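Local coordinates for NTP_transf_2 domain-containing protein (Capnocytophaga granulosa, PDB 6WT9) that makes the second messenger 3',3'-c-di-GMP from two GTP molecules, as the nucleotide synthase of a CBASS system that defends bacteria against phage, at residues K66-L69 with H70-I74; K37-D40 with V41-Y44; N204-I207 with E208-I212; L295-Q298 with L299-V303. One frame throughout, in Å; residues are numbered along the deposited sequence.

Contact 1 (K66-L69 with H70-I74)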
loop_
_atom_site.group_PDB
_atom_site.type_symbol
_atom_site.label_atom_id
_atom_site.label_comp_id
_atom_site.label_asym_id
_atom_site.label_seq_id
_atom_site.Cartn_x
_atom_site.Cartn_y
_atom_site.Cartn_z
ATOM N N LYS A 66 -19.748 -1.956 3.494
ATOM C CA LYS A 66 -20.848 -2.911 3.411
ATOM C C LYS A 66 -20.500 -4.217 4.113
ATOM O O LYS A 66 -21.365 -4.839 4.740
ATOM C CB LYS A 66 -21.214 -3.168 1.949
ATOM C CG LYS A 66 -21.863 -1.981 1.252
ATOM C CD LYS A 66 -22.152 -2.300 -0.209
ATOM C CE LYS A 66 -22.798 -1.124 -0.922
ATOM N NZ LYS A 66 -24.123 -0.786 -0.334
ATOM N N VAL A 67 -19.241 -4.653 4.014
ATOM C CA VAL A 67 -18.808 -5.831 4.763
ATOM C C VAL A 67 -18.954 -5.587 6.258
ATOM O O VAL A 67 -19.399 -6.465 7.007
ATOM C CB VAL A 67 -17.360 -6.201 4.388
ATOM C CG1 VAL A 67 -16.868 -7.363 5.234
ATOM C CG2 VAL A 67 -17.269 -6.541 2.913
ATOM N N LYS A 68 -18.601 -4.381 6.711
ATOM C CA LYS A 68 -18.731 -4.040 8.124
ATOM C C LYS A 68 -20.179 -4.148 8.594
ATOM O O LYS A 68 -20.448 -4.687 9.674
ATOM C CB LYS A 68 -18.185 -2.633 8.364
ATOM C CG LYS A 68 -18.315 -2.128 9.788
ATOM C CD LYS A 68 -17.699 -0.743 9.922
ATOM C CE LYS A 68 -17.941 -0.151 11.301
ATOM N NZ LYS A 68 -17.341 1.207 11.433
ATOM N N LEU A 69 -21.124 -3.648 7.793
ATOM C CA LEU A 69 -22.527 -3.676 8.200
ATOM C C LEU A 69 -23.057 -5.103 8.279
ATOM O O LEU A 69 -23.886 -5.415 9.142
ATOM C CB LEU A 69 -23.377 -2.846 7.239
ATOM C CG LEU A 69 -23.122 -1.336 7.209
ATOM C CD1 LEU A 69 -24.145 -0.638 6.324
ATOM C CD2 LEU A 69 -23.135 -0.752 8.615
ATOM N N HIS A 70 -22.602 -5.981 7.381
ATOM C CA HIS A 70 -23.024 -7.375 7.443
ATOM C C HIS A 70 -22.471 -8.065 8.683
ATOM O O HIS A 70 -23.169 -8.863 9.319
ATOM C CB HIS A 70 -22.594 -8.117 6.177
ATOM C CG HIS A 70 -23.433 -7.802 4.978
ATOM N ND1 HIS A 70 -24.766 -8.146 4.892
ATOM C CD2 HIS A 70 -23.129 -7.180 3.815
ATOM C CE1 HIS A 70 -25.248 -7.746 3.729
ATOM N NE2 HIS A 70 -24.275 -7.157 3.056
ATOM N N LEU A 71 -21.219 -7.774 9.041
ATOM C CA LEU A 71 -20.636 -8.376 10.236
ATOM C C LEU A 71 -21.258 -7.815 11.509
ATOM O O LEU A 71 -21.318 -8.514 12.527
ATOM C CB LEU A 71 -19.123 -8.169 10.242
ATOM C CG LEU A 71 -18.366 -8.912 9.141
ATOM C CD1 LEU A 71 -16.866 -8.669 9.250
ATOM C CD2 LEU A 71 -18.676 -10.401 9.199
ATOM N N GLN A 72 -21.727 -6.567 11.475
ATOM C CA GLN A 72 -22.428 -5.993 12.617
ATOM C C GLN A 72 -23.789 -6.632 12.854
ATOM O O GLN A 72 -24.469 -6.261 13.816
ATOM C CB GLN A 72 -22.587 -4.483 12.432
ATOM C CG GLN A 72 -21.295 -3.707 12.624
ATOM C CD GLN A 72 -21.450 -2.228 12.334
ATOM O OE1 GLN A 72 -22.368 -1.816 11.626
ATOM N NE2 GLN A 72 -20.553 -1.419 12.885
ATOM N N ASP A 73 -24.200 -7.569 12.005
ATOM C CA ASP A 73 -25.416 -8.338 12.209
ATOM C C ASP A 73 -25.173 -9.650 12.945
ATOM O O ASP A 73 -26.133 -10.384 13.192
ATOM C CB ASP A 73 -26.091 -8.633 10.863
ATOM C CG ASP A 73 -26.656 -7.390 10.205
ATOM O OD1 ASP A 73 -26.623 -6.312 10.834
ATOM O OD2 ASP A 73 -27.136 -7.492 9.054
ATOM N N ILE A 74 -23.926 -9.969 13.303
ATOM C CA ILE A 74 -23.646 -11.278 13.886
ATOM C C ILE A 74 -22.519 -11.225 14.914
ATOM O O ILE A 74 -22.438 -12.088 15.796
ATOM C CB ILE A 74 -23.339 -12.303 12.776
ATOM C CG1 ILE A 74 -23.358 -13.729 13.332
ATOM C CG2 ILE A 74 -22.006 -11.996 12.108
ATOM C CD1 ILE A 74 -23.137 -14.798 12.285
HETATM O O HOH W 1 -25.698 -4.001 10.307
#

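Contact 2 (K37-D40 with V41-Y44)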
loop_
_atom_site.group_PDB
_atom_site.type_symbol
_atom_site.label_atom_id
_atom_site.label_comp_id
_atom_site.label_asym_id
_atom_site.label_seq_id
_atom_site.Cartn_x
_atom_site.Cartn_y
_atom_site.Cartn_z
ATOM N N LYS A 37 2.533 16.911 -22.146
ATOM C CA LYS A 37 1.995 16.760 -23.493
ATOM C C LYS A 37 3.098 16.494 -24.511
ATOM O O LYS A 37 4.160 17.126 -24.488
ATOM C CB LYS A 37 1.210 18.011 -23.882
ATOM C CG LYS A 37 -0.012 18.235 -23.018
ATOM C CD LYS A 37 -0.854 19.382 -23.527
ATOM C CE LYS A 37 -2.318 19.127 -23.238
ATOM N NZ LYS A 37 -2.722 17.787 -23.739
ATOM N N TYR A 38 2.833 15.538 -25.404
ATOM C CA TYR A 38 3.736 15.180 -26.499
ATOM C C TYR A 38 5.097 14.705 -25.992
ATOM O O TYR A 38 6.109 14.838 -26.685
ATOM C CB TYR A 38 3.902 16.348 -27.477
ATOM C CG TYR A 38 2.600 17.041 -27.810
ATOM C CD1 TYR A 38 1.670 16.447 -28.654
ATOM C CD2 TYR A 38 2.299 18.289 -27.279
ATOM C CE1 TYR A 38 0.477 17.074 -28.959
ATOM C CE2 TYR A 38 1.107 18.926 -27.579
ATOM C CZ TYR A 38 0.200 18.313 -28.419
ATOM O OH TYR A 38 -0.988 18.941 -28.722
ATOM N N ASN A 39 5.137 14.146 -24.783
ATOM C CA ASN A 39 6.381 13.623 -24.223
ATOM C C ASN A 39 6.036 12.422 -23.353
ATOM O O ASN A 39 5.514 12.585 -22.247
ATOM C CB ASN A 39 7.120 14.691 -23.426
ATOM C CG ASN A 39 8.588 14.371 -23.257
ATOM O OD1 ASN A 39 8.985 13.722 -22.294
ATOM N ND2 ASN A 39 9.403 14.819 -24.203
ATOM N N ASP A 40 6.349 11.223 -23.847
ATOM C CA ASP A 40 5.848 10.003 -23.222
ATOM C C ASP A 40 6.512 9.718 -21.881
ATOM O O ASP A 40 5.862 9.181 -20.976
ATOM C CB ASP A 40 6.038 8.819 -24.169
ATOM C CG ASP A 40 5.253 8.970 -25.458
ATOM O OD1 ASP A 40 4.138 9.531 -25.413
ATOM O OD2 ASP A 40 5.749 8.528 -26.514
ATOM N N VAL A 41 7.795 10.055 -21.725
ATOM C CA VAL A 41 8.470 9.726 -20.473
ATOM C C VAL A 41 7.944 10.589 -19.332
ATOM O O VAL A 41 7.840 10.122 -18.193
ATOM C CB VAL A 41 9.999 9.843 -20.627
ATOM C CG1 VAL A 41 10.417 11.280 -20.871
ATOM C CG2 VAL A 41 10.705 9.276 -19.401
ATOM N N LEU A 42 7.579 11.843 -19.614
ATOM C CA LEU A 42 6.995 12.685 -18.575
ATOM C C LEU A 42 5.581 12.242 -18.226
ATOM O O LEU A 42 5.167 12.361 -17.067
ATOM C CB LEU A 42 6.994 14.151 -19.012
ATOM C CG LEU A 42 8.339 14.788 -19.363
ATOM C CD1 LEU A 42 8.158 16.264 -19.672
ATOM C CD2 LEU A 42 9.353 14.586 -18.245
ATOM N N LYS A 43 4.828 11.741 -19.209
ATOM C CA LYS A 43 3.485 11.234 -18.938
ATOM C C LYS A 43 3.537 10.038 -18.000
ATOM O O LYS A 43 2.770 9.955 -17.033
ATOM C CB LYS A 43 2.792 10.841 -20.243
ATOM C CG LYS A 43 2.538 11.969 -21.221
ATOM C CD LYS A 43 1.847 11.423 -22.463
ATOM C CE LYS A 43 1.566 12.505 -23.485
ATOM N NZ LYS A 43 0.858 11.946 -24.672
ATOM N N TYR A 44 4.433 9.090 -18.283
ATOM C CA TYR A 44 4.522 7.881 -17.475
ATOM C C TYR A 44 4.948 8.200 -16.049
ATOM O O TYR A 44 4.374 7.671 -15.092
ATOM C CB TYR A 44 5.492 6.895 -18.128
ATOM C CG TYR A 44 5.701 5.617 -17.349
ATOM C CD1 TYR A 44 4.708 4.651 -17.282
ATOM C CD2 TYR A 44 6.899 5.373 -16.690
ATOM C CE1 TYR A 44 4.896 3.481 -16.574
ATOM C CE2 TYR A 44 7.097 4.206 -15.981
ATOM C CZ TYR A 44 6.094 3.262 -15.927
ATOM O OH TYR A 44 6.289 2.098 -15.220
#

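Contact 3 (N204-I207 with E208-I212)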
loop_
_atom_site.group_PDB
_atom_site.type_symbol
_atom_site.label_atom_id
_atom_site.label_comp_id
_atom_site.label_asym_id
_atom_site.label_seq_id
_atom_site.Cartn_x
_atom_site.Cartn_y
_atom_site.Cartn_z
ATOM N N ASN A 204 3.650 3.527 34.011
ATOM C CA ASN A 204 2.345 3.031 34.435
ATOM C C ASN A 204 1.215 3.708 33.668
ATOM O O ASN A 204 0.407 4.433 34.246
ATOM C CB ASN A 204 2.156 3.238 35.939
ATOM C CG ASN A 204 2.874 2.191 36.766
ATOM O OD1 ASN A 204 2.248 1.290 37.324
ATOM N ND2 ASN A 204 4.196 2.298 36.842
ATOM N N ARG A 205 1.168 3.465 32.360
ATOM C CA ARG A 205 0.106 3.999 31.522
ATOM C C ARG A 205 0.001 3.151 30.265
ATOM O O ARG A 205 0.973 2.517 29.845
ATOM C CB ARG A 205 0.355 5.466 31.151
ATOM C CG ARG A 205 1.630 5.694 30.357
ATOM C CD ARG A 205 1.699 7.111 29.813
ATOM N NE ARG A 205 0.656 7.371 28.826
ATOM C CZ ARG A 205 0.797 7.169 27.520
ATOM N NH1 ARG A 205 -0.207 7.432 26.694
ATOM N NH2 ARG A 205 1.941 6.702 27.036
ATOM N N GLN A 206 -1.191 3.144 29.676
ATOM C CA GLN A 206 -1.419 2.455 28.414
ATOM C C GLN A 206 -0.834 3.281 27.274
ATOM O O GLN A 206 -1.269 4.412 27.034
ATOM C CB GLN A 206 -2.913 2.225 28.196
ATOM C CG GLN A 206 -3.283 1.855 26.767
ATOM C CD GLN A 206 -4.740 2.139 26.449
ATOM O OE1 GLN A 206 -5.087 2.461 25.313
ATOM N NE2 GLN A 206 -5.601 2.020 27.454
ATOM N N ILE A 207 0.159 2.723 26.578
ATOM C CA ILE A 207 0.680 3.400 25.396
ATOM C C ILE A 207 -0.315 3.259 24.248
ATOM O O ILE A 207 -1.182 2.377 24.236
ATOM C CB ILE A 207 2.065 2.860 25.006
ATOM C CG1 ILE A 207 1.942 1.511 24.297
ATOM C CG2 ILE A 207 2.948 2.729 26.240
ATOM C CD1 ILE A 207 3.256 0.995 23.751
ATOM N N GLU A 208 -0.190 4.152 23.266
ATOM C CA GLU A 208 -1.215 4.251 22.232
ATOM C C GLU A 208 -1.115 3.106 21.229
ATOM O O GLU A 208 -2.052 2.315 21.077
ATOM C CB GLU A 208 -1.124 5.606 21.526
ATOM C CG GLU A 208 -2.270 5.872 20.557
ATOM C CD GLU A 208 -3.640 5.800 21.220
ATOM O OE1 GLU A 208 -3.736 6.033 22.446
ATOM O OE2 GLU A 208 -4.627 5.507 20.512
ATOM N N TYR A 209 0.013 3.003 20.528
ATOM C CA TYR A 209 0.158 2.004 19.466
ATOM C C TYR A 209 0.824 0.745 20.022
ATOM O O TYR A 209 1.971 0.410 19.722
ATOM C CB TYR A 209 0.937 2.584 18.293
ATOM C CG TYR A 209 0.241 3.739 17.614
ATOM C CD1 TYR A 209 -0.854 3.523 16.788
ATOM C CD2 TYR A 209 0.679 5.043 17.793
ATOM C CE1 TYR A 209 -1.496 4.575 16.163
ATOM C CE2 TYR A 209 0.044 6.103 17.169
ATOM C CZ TYR A 209 -1.042 5.863 16.356
ATOM O OH TYR A 209 -1.678 6.912 15.735
ATOM N N ARG A 210 0.064 0.034 20.854
ATOM C CA ARG A 210 0.533 -1.228 21.405
ATOM C C ARG A 210 0.502 -2.359 20.387
ATOM O O ARG A 210 1.073 -3.423 20.649
ATOM C CB ARG A 210 -0.291 -1.604 22.639
ATOM C CG ARG A 210 -1.781 -1.317 22.521
ATOM C CD ARG A 210 -2.398 -1.141 23.901
ATOM N NE ARG A 210 -3.809 -0.769 23.842
ATOM C CZ ARG A 210 -4.813 -1.598 24.111
ATOM N NH1 ARG A 210 -6.066 -1.174 24.032
ATOM N NH2 ARG A 210 -4.563 -2.852 24.466
ATOM N N GLY A 211 -0.139 -2.156 19.239
ATOM C CA GLY A 211 -0.144 -3.137 18.178
ATOM C C GLY A 211 -1.314 -4.102 18.261
ATOM O O GLY A 211 -2.056 -4.165 19.242
ATOM N N ILE A 212 -1.476 -4.870 17.186
ATOM C CA ILE A 212 -2.499 -5.901 17.110
ATOM C C ILE A 212 -1.817 -7.245 16.905
ATOM O O ILE A 212 -0.644 -7.330 16.530
ATOM C CB ILE A 212 -3.523 -5.637 15.987
ATOM C CG1 ILE A 212 -2.840 -5.665 14.618
ATOM C CG2 ILE A 212 -4.226 -4.308 16.211
ATOM C CD1 ILE A 212 -3.789 -5.458 13.458
HETATM O O HOH W 2 1.781 6.482 24.058
#

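Contact 4 (L295-Q298 with L299-V303)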
loop_
_atom_site.group_PDB
_atom_site.type_symbol
_atom_site.label_atom_id
_atom_site.label_comp_id
_atom_site.label_asym_id
_atom_site.label_seq_id
_atom_site.Cartn_x
_atom_site.Cartn_y
_atom_site.Cartn_z
ATOM N N LEU A 295 15.121 9.438 -5.427
ATOM C CA LEU A 295 14.928 8.007 -5.222
ATOM C C LEU A 295 16.152 7.221 -5.674
ATOM O O LEU A 295 16.514 6.210 -5.059
ATOM C CB LEU A 295 13.679 7.532 -5.963
ATOM C CG LEU A 295 12.348 7.925 -5.324
ATOM C CD1 LEU A 295 11.181 7.548 -6.220
ATOM C CD2 LEU A 295 12.208 7.265 -3.960
ATOM N N TYR A 296 16.806 7.675 -6.745
ATOM C CA TYR A 296 18.026 7.014 -7.196
ATOM C C TYR A 296 19.117 7.096 -6.135
ATOM O O TYR A 296 19.784 6.098 -5.836
ATOM C CB TYR A 296 18.505 7.634 -8.509
ATOM C CG TYR A 296 19.843 7.106 -8.975
ATOM C CD1 TYR A 296 19.934 5.892 -9.643
ATOM C CD2 TYR A 296 21.012 7.815 -8.742
ATOM C CE1 TYR A 296 21.151 5.400 -10.067
ATOM C CE2 TYR A 296 22.235 7.333 -9.165
ATOM C CZ TYR A 296 22.298 6.126 -9.825
ATOM O OH TYR A 296 23.511 5.640 -10.246
ATOM N N GLU A 297 19.314 8.284 -5.556
ATOM C CA GLU A 297 20.353 8.447 -4.543
ATOM C C GLU A 297 20.079 7.581 -3.322
ATOM O O GLU A 297 21.001 6.975 -2.761
ATOM C CB GLU A 297 20.468 9.915 -4.132
ATOM C CG GLU A 297 21.617 10.182 -3.172
ATOM C CD GLU A 297 21.378 11.385 -2.286
ATOM O OE1 GLU A 297 21.826 11.361 -1.121
ATOM O OE2 GLU A 297 20.737 12.352 -2.751
ATOM N N GLN A 298 18.818 7.512 -2.889
ATOM C CA GLN A 298 18.474 6.680 -1.742
ATOM C C GLN A 298 18.717 5.205 -2.039
ATOM O O GLN A 298 19.342 4.494 -1.244
ATOM C CB GLN A 298 17.019 6.917 -1.340
ATOM C CG GLN A 298 16.455 5.873 -0.376
ATOM C CD GLN A 298 16.950 6.045 1.053
ATOM O OE1 GLN A 298 17.791 6.897 1.339
ATOM N NE2 GLN A 298 16.416 5.237 1.962
ATOM N N LEU A 299 18.227 4.726 -3.185
ATOM C CA LEU A 299 18.401 3.316 -3.525
ATOM C C LEU A 299 19.869 2.979 -3.751
ATOM O O LEU A 299 20.337 1.911 -3.340
ATOM C CB LEU A 299 17.572 2.966 -4.761
ATOM C CG LEU A 299 16.150 2.442 -4.530
ATOM C CD1 LEU A 299 15.318 3.409 -3.701
ATOM C CD2 LEU A 299 15.472 2.163 -5.861
ATOM N N ASN A 300 20.615 3.878 -4.395
ATOM C CA ASN A 300 22.039 3.636 -4.598
ATOM C C ASN A 300 22.783 3.612 -3.269
ATOM O O ASN A 300 23.689 2.796 -3.070
ATOM C CB ASN A 300 22.621 4.701 -5.529
ATOM C CG ASN A 300 23.979 4.314 -6.078
ATOM O OD1 ASN A 300 24.354 3.142 -6.071
ATOM N ND2 ASN A 300 24.722 5.298 -6.564
ATOM N N GLU A 301 22.403 4.493 -2.340
ATOM C CA GLU A 301 23.064 4.523 -1.041
ATOM C C GLU A 301 22.757 3.276 -0.222
ATOM O O GLU A 301 23.614 2.809 0.534
ATOM C CB GLU A 301 22.655 5.780 -0.273
ATOM C CG GLU A 301 23.440 6.006 1.009
ATOM C CD GLU A 301 23.090 7.317 1.685
ATOM O OE1 GLU A 301 22.192 8.028 1.185
ATOM O OE2 GLU A 301 23.717 7.638 2.718
ATOM N N LEU A 302 21.546 2.725 -0.354
ATOM C CA LEU A 302 21.220 1.488 0.350
ATOM C C LEU A 302 22.035 0.318 -0.185
ATOM O O LEU A 302 22.535 -0.506 0.591
ATOM C CB LEU A 302 19.724 1.196 0.236
ATOM C CG LEU A 302 18.775 2.073 1.055
ATOM C CD1 LEU A 302 17.342 1.913 0.568
ATOM C CD2 LEU A 302 18.874 1.730 2.534
ATOM N N VAL A 303 22.182 0.225 -1.509
ATOM C CA VAL A 303 22.953 -0.866 -2.095
ATOM C C VAL A 303 24.440 -0.698 -1.805
ATOM O O VAL A 303 25.170 -1.688 -1.671
ATOM C CB VAL A 303 22.671 -0.951 -3.607
ATOM C CG1 VAL A 303 23.491 -2.060 -4.252
ATOM C CG2 VAL A 303 21.187 -1.172 -3.853
#

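Contact 1 (K66-L69 with H70-I74)
Gln72 lies back over Lys68 and Leu69, one turn earlier in the chain, and meets something at almost every step of its side chain. CB and then CG pass beside the carbonyl oxygen of Lys68, with Gln72 CG 3.2 Å from Lys68 O. The same oxygen accepts the backbone bond from Gln72 N (2.9 Å, N-H...O angle 147°). With CG opposite the carbonyl carbon (chi1 -73°) and the chain extended beyond it, the amide is carried in between two side chains. CD faces Lys68 CG; NE2 ends 3.3 Å from Lys68 CE, and OE1 lies 3.3 Å from Leu69 CD2. The amide thus touches aliphatic carbon on both branches. Lys66 to Leu71 end helix 54-71, in the nucleotidyltransferase domain, Gln72 being the first residue beyond it, and the bonding pattern changes there. His70 N and Leu71 N still bond to the oxygens four residues back, but Asp73 N reaches only to His70 O (3.2 Å) and Ile74 N to Leu71 O, a tightening to i+3 spacing. At this end Leu69 O is served by a water that donates to it at 2.6 Å and also to Asp73 OD1, so the carboxylate closes the turn through solvent. On the buried side Val67 CG1 approaches Leu71 CD1 at 4.2 Å, and both side chains rest on Leu100 of strand 98-104.

Contact 2 (K37-D40 with V41-Y44)
The carboxamide of Asn39 is wedged between two side chains of the helix turn that follows it. Its OD1 lies 3.2 Å from Val41 CG1 and the same distance from Leu42 CG; these two carbons stand on opposite sides of the amide plane. The chi1 of -159°, which swings CG away from the backbone N, brings the oxygen over the start of the helix. ND2, at the other corner, is hydrogen-bonded to Tyr350 OH, which helps hold the amide in this rotation. The second flat group, the Asp40 carboxylate, has OD1 4.1 Å from Lys43 NZ, too far for a salt bridge but close enough that the opposite charges probably attract. Asn39 occupies the N-cap position of helix 40-49, after the loop that leaves helix 23-32. Its backbone oxygen accepts Lys43 N at 3.2 Å, and Asp40 O accepts Tyr44 N at 3.1 Å with an N-H...O angle of 162°. Asp40, the first residue of the helix, probably interacts favourably with the helix dipole. Lys43 is extended back along the incoming chain: CG passes 3.2 Å from Asn39 O, and CE comes within 3.8 Å of Tyr38 N. Phe10 of helix 6-17 and Phe30 of helix 23-32 also touch Lys43, while Tyr44 OH is hydrogen-bonded to Asp259 OD2.

Contact 3 (N204-I207 with E208-I212)
Ile207 and Arg210 make the closer half of this turn, although even here the approaches are those of light van der Waals contact. Arg210 CD comes to 3.7 Å from Ile207 O, which lies at the edge of the guanidinium and near its plane, and Arg210 CB is 4.2 Å from Ile207 CG1. With chi1 at 40°, Arg210 CG sits between its own backbone N and carbonyl carbon, which turns the extended chain back toward Gln206. The meeting there is looser: Gln206 OE1 is 3.8 Å from Arg210 NE, the amide and guanidinium planes differ by 60°, and Gln206 is poorly ordered. Elsewhere solvent makes the link, one water accepting from Arg205 NH2 at 3.0 Å and from Glu208 N at 3.2 Å. The bend itself is an inverse gamma turn centred on Tyr209, closed by a weak Arg210 N to Glu208 O bond of 3.1 Å. The turn is tied to the fold by its own residues: Arg210 NH2 bonds to Tyr195 O, just past strand 185-194, Arg210 O accepts from Arg225 NE of strand 221-226, and Tyr209 touches Leu230 and Gln233 of helix 228-241; the chain then enters strand 212-216 at Ile212.

Contact 4 (L295-Q298 with L299-V303)
Helix 291-304 supplies two successive turns here, and four i to i+4 backbone bonds define them. The straightest joins Leu299 N to Leu295 O (2.9 Å, N-H...O angle 168°); the others run from Asn300 N, Glu301 N and Leu302 N to the oxygens of Tyr296, Glu297 and Gln298. The side chains that share this spacing meet in different ways. Tyr296 and Asn300 run side by side, ring and amide planes 40° apart, with Asn300 ND2 3.9 Å from Tyr296 OH; that hydroxyl is hydrogen-bonded to Lys341 NZ. Glu297 and Glu301 also lie alongside one another, their OE1 atoms 4.1 Å apart and the carboxylates nearly parallel, a pairing of like charges that probably costs some energy and that Lys282, touching Glu297, may ease. The bend at chi2 (76°) in Gln298 brings its amide across Leu302: NE2 lies 3.7 Å from Leu302 CD1. The buried amide has polar partners on both branches, since NE2 bonds to Asn277 OD1 and OE1 takes a weak bond from Lys308 NZ. Leu299 curls back on its own helix, its CD1 3.3 Å from Leu295 O. Around these turns the helix is embraced by three others: Tyr296 and Leu299 pack on Leu337 and Val340 of helix 327-347, Leu299 and Leu302 meet Ile274 of helix 268-276, and Leu295 reaches Met249, Phe252 and Leu253 of helix 245-259.

How the contacts relate
The four contacts follow one another along the chain and none touches another. Contacts 1 and 3 belong to the sheet-bearing half: contact 1 packs on strand 98-104, which pairs with strand 185-194, and contact 3 leads into strand 212-216, another partner of strand 185-194. Their nearest atoms are about 14 Å apart. Contacts 2 and 4 lie among the helices, centres about 25 Å apart, across the chain's centre from contact 1 (each centre about 45 Å from it). In polymerase-beta-like nucleotidyltransferases the metal-binding acids sit on the central sheet, so contacts 1 and 3 probably belong to the catalytic half.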